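Local structure of uric acid oxidase (Arthrobacter globiformis, 1VAX) at residues Gly150-Gly155 with Glu206-Ala211. The protein catalyses the oxidation of uric acid to 5-hydroxyisourate, which is processed further to (S)-allantoin. Residues are numbered along the deposited sequence; the frame is centred on the assembly and turned at random.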
ATOM      1  N   GLY A 150     -26.557 -13.747  12.641  1.00 27.38           N
ATOM      2  CA  GLY A 150     -26.088 -14.422  13.840  1.00 26.11           C
ATOM      3  C   GLY A 150     -25.140 -13.531  14.621  1.00 27.28           C
ATOM      4  O   GLY A 150     -24.147 -13.984  15.208  1.00 28.19           O
ATOM      5  N   SER A 151     -25.442 -12.243  14.600  1.00 24.34           N
ATOM      6  CA  SER A 151     -24.658 -11.257  15.312  1.00 23.67           C
ATOM      7  C   SER A 151     -25.562 -10.101  15.706  1.00 22.57           C
ATOM      8  O   SER A 151     -26.328  -9.591  14.892  1.00 21.92           O
ATOM      9  CB  SER A 151     -23.520 -10.737  14.432  1.00 24.61           C
ATOM     10  OG  SER A 151     -22.905  -9.605  15.023  1.00 26.32           O
ATOM     11  N   GLU A 152     -25.491  -9.709  16.969  1.00 22.20           N
ATOM     12  CA  GLU A 152     -26.279  -8.586  17.442  1.00 22.62           C
ATOM     13  C   GLU A 152     -25.439  -7.702  18.346  1.00 22.60           C
ATOM     14  O   GLU A 152     -24.306  -8.050  18.703  1.00 21.57           O
ATOM     15  CB  GLU A 152     -27.551  -9.061  18.163  1.00 24.53           C
ATOM     16  CG  GLU A 152     -27.522 -10.459  18.737  1.00 24.98           C
ATOM     17  CD  GLU A 152     -28.904 -10.925  19.206  1.00 29.40           C
ATOM     18  OE1 GLU A 152     -29.583 -10.164  19.928  1.00 27.87           O
ATOM     19  OE2 GLU A 152     -29.311 -12.054  18.860  1.00 28.45           O
ATOM     20  N   PHE A 153     -25.975  -6.532  18.667  1.00 21.42           N
ATOM     21  CA  PHE A 153     -25.296  -5.596  19.548  1.00 21.45           C
ATOM     22  C   PHE A 153     -26.339  -4.683  20.156  1.00 21.14           C
ATOM     23  O   PHE A 153     -26.872  -3.791  19.493  1.00 20.34           O
ATOM     24  CB  PHE A 153     -24.259  -4.761  18.796  1.00 20.29           C
ATOM     25  CG  PHE A 153     -23.380  -3.942  19.702  1.00 20.24           C
ATOM     26  CD1 PHE A 153     -22.646  -4.556  20.718  1.00 24.90           C
ATOM     27  CD2 PHE A 153     -23.297  -2.564  19.562  1.00 20.80           C
ATOM     28  CE1 PHE A 153     -21.840  -3.799  21.587  1.00 22.16           C
ATOM     29  CE2 PHE A 153     -22.498  -1.802  20.418  1.00 22.56           C
ATOM     30  CZ  PHE A 153     -21.767  -2.426  21.435  1.00 22.23           C
ATOM     31  N   HIS A 154     -26.628  -4.925  21.427  1.00 20.67           N
ATOM     32  CA  HIS A 154     -27.617  -4.150  22.152  1.00 20.46           C
ATOM     33  C   HIS A 154     -27.278  -4.137  23.635  1.00 21.11           C
ATOM     34  O   HIS A 154     -26.377  -4.850  24.083  1.00 21.56           O
ATOM     35  CB  HIS A 154     -29.005  -4.760  21.918  1.00 18.95           C
ATOM     36  CG  HIS A 154     -29.053  -6.246  22.105  1.00 18.95           C
ATOM     37  ND1 HIS A 154     -28.999  -6.844  23.346  1.00 20.69           N
ATOM     38  CD2 HIS A 154     -29.133  -7.255  21.205  1.00 18.98           C
ATOM     39  CE1 HIS A 154     -29.047  -8.157  23.203  1.00 20.67           C
ATOM     40  NE2 HIS A 154     -29.127  -8.433  21.913  1.00 20.27           N
ATOM     41  N   GLY A 155     -27.989  -3.313  24.395  1.00 21.31           N
ATOM     42  CA  GLY A 155     -27.739  -3.243  25.822  1.00 21.62           C
ATOM     43  C   GLY A 155     -26.573  -2.361  26.225  1.00 23.54           C
ATOM     44  O   GLY A 155     -26.158  -2.377  27.384  1.00 24.32           O
ATOM     45  N   GLU A 206     -19.388 -20.211  14.700  1.00 25.63           N
ATOM     46  CA  GLU A 206     -20.451 -20.828  15.483  1.00 27.02           C
ATOM     47  C   GLU A 206     -20.928 -20.087  16.724  1.00 27.22           C
ATOM     48  O   GLU A 206     -21.939 -20.458  17.314  1.00 27.37           O
ATOM     49  CB  GLU A 206     -20.036 -22.250  15.845  1.00 29.49           C
ATOM     50  CG  GLU A 206     -19.496 -23.017  14.647  1.00 33.67           C
ATOM     51  CD  GLU A 206     -19.325 -24.497  14.917  1.00 38.19           C
ATOM     52  OE1 GLU A 206     -18.861 -24.855  16.018  1.00 40.26           O
ATOM     53  OE2 GLU A 206     -19.643 -25.306  14.020  1.00 41.28           O
ATOM     54  N   THR A 207     -20.214 -19.042  17.121  1.00 27.58           N
ATOM     55  CA  THR A 207     -20.608 -18.267  18.293  1.00 26.69           C
ATOM     56  C   THR A 207     -21.700 -17.262  17.932  1.00 26.68           C
ATOM     57  O   THR A 207     -21.503 -16.426  17.052  1.00 25.67           O
ATOM     58  CB  THR A 207     -19.411 -17.479  18.873  1.00 27.03           C
ATOM     59  OG1 THR A 207     -18.407 -18.394  19.324  1.00 27.46           O
ATOM     60  CG2 THR A 207     -19.858 -16.597  20.038  1.00 25.80           C
ATOM     61  N   HIS A 208     -22.860 -17.354  18.580  1.00 25.89           N
ATOM     62  CA  HIS A 208     -23.914 -16.377  18.317  1.00 27.27           C
ATOM     63  C   HIS A 208     -23.395 -15.140  19.036  1.00 26.22           C
ATOM     64  O   HIS A 208     -23.476 -15.042  20.262  1.00 27.53           O
ATOM     65  CB  HIS A 208     -25.253 -16.799  18.924  1.00 29.54           C
ATOM     66  CG  HIS A 208     -26.362 -15.837  18.634  1.00 32.76           C
ATOM     67  ND1 HIS A 208     -26.953 -15.736  17.393  1.00 34.00           N
ATOM     68  CD2 HIS A 208     -26.946 -14.889  19.405  1.00 33.81           C
ATOM     69  CE1 HIS A 208     -27.852 -14.769  17.412  1.00 35.72           C
ATOM     70  NE2 HIS A 208     -27.866 -14.237  18.622  1.00 35.79           N
ATOM     71  N   SER A 209     -22.863 -14.201  18.265  1.00 24.86           N
ATOM     72  CA  SER A 209     -22.247 -13.000  18.812  1.00 23.88           C
ATOM     73  C   SER A 209     -23.153 -11.893  19.332  1.00 23.38           C
ATOM     74  O   SER A 209     -24.022 -11.394  18.617  1.00 22.60           O
ATOM     75  CB  SER A 209     -21.293 -12.410  17.771  1.00 21.53           C
ATOM     76  OG  SER A 209     -20.597 -11.304  18.307  1.00 23.05           O
ATOM     77  N   LEU A 210     -22.926 -11.516  20.588  1.00 21.42           N
ATOM     78  CA  LEU A 210     -23.672 -10.437  21.228  1.00 20.44           C
ATOM     79  C   LEU A 210     -22.743  -9.237  21.285  1.00 19.52           C
ATOM     80  O   LEU A 210     -23.144  -8.138  21.657  1.00 20.02           O
ATOM     81  CB  LEU A 210     -24.090 -10.835  22.645  1.00 22.87           C
ATOM     82  CG  LEU A 210     -25.023 -12.041  22.745  1.00 23.54           C
ATOM     83  CD1 LEU A 210     -25.394 -12.285  24.207  1.00 26.48           C
ATOM     84  CD2 LEU A 210     -26.279 -11.778  21.916  1.00 24.66           C
ATOM     85  N   ALA A 211     -21.489  -9.469  20.911  1.00 20.54           N
ATOM     86  CA  ALA A 211     -20.468  -8.428  20.889  1.00 20.44           C
ATOM     87  C   ALA A 211     -19.191  -9.029  20.308  1.00 20.49           C
ATOM     88  O   ALA A 211     -18.932 -10.217  20.466  1.00 19.85           O
ATOM     89  CB  ALA A 211     -20.206  -7.918  22.292  1.00 21.88           C
TER
HETATM   90  O   HOH W   1     -21.969  -9.153  17.475  1.00 23.33           O
HETATM   91  O   HOH W   2     -25.908  -7.611  22.109  1.00 17.55           O
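Ser-151 and Ser-209 form a single beta bridge, made by a nearly straight bond from Glu-152 N to Ser-209 O (2.8 Å, 166°) and a weak one from Ser-209 N to Gly-150 O (3.3 Å). It joins the loop after strand 133-147 to the one between helices 189-206 and 212-226.

Among side chains, the Glu-152 carboxylate sits between two imidazoles. With CG anti to the backbone N (chi1 -178°), the His-208 ring brings NE2 to Glu-152 OE2 at 2.6 Å; the acceptor lies near the ring plane, whereas the donor meets the anti side, tilted out of a carboxylate turned 78° from the ring. Glu-152 OE1 takes His-154 NE2 at 2.7 Å. Leu-210 CD2 packs alongside Glu-152 CG, 3.7 Å away. With an alanine here, both NE2 groups would probably lose this carboxylate acceptor and the His-208 ring its fixed rotation.

Two waters add further links: one joins Ser-151 OG, Glu-152 O and Ser-209 OG, hydroxyls also bonded to Arg-170 and Thr-215 respectively; another bridges His-154 N and Leu-210 O.

Phe-153 CD1 lies 3.7 Å from Leu-210 O, which sits in the ring plane at its edge and also bonds Asn-51 of a second subunit. Phe-153 probably lines the urate site, so this polar network probably fixes the backbone that carries its ring.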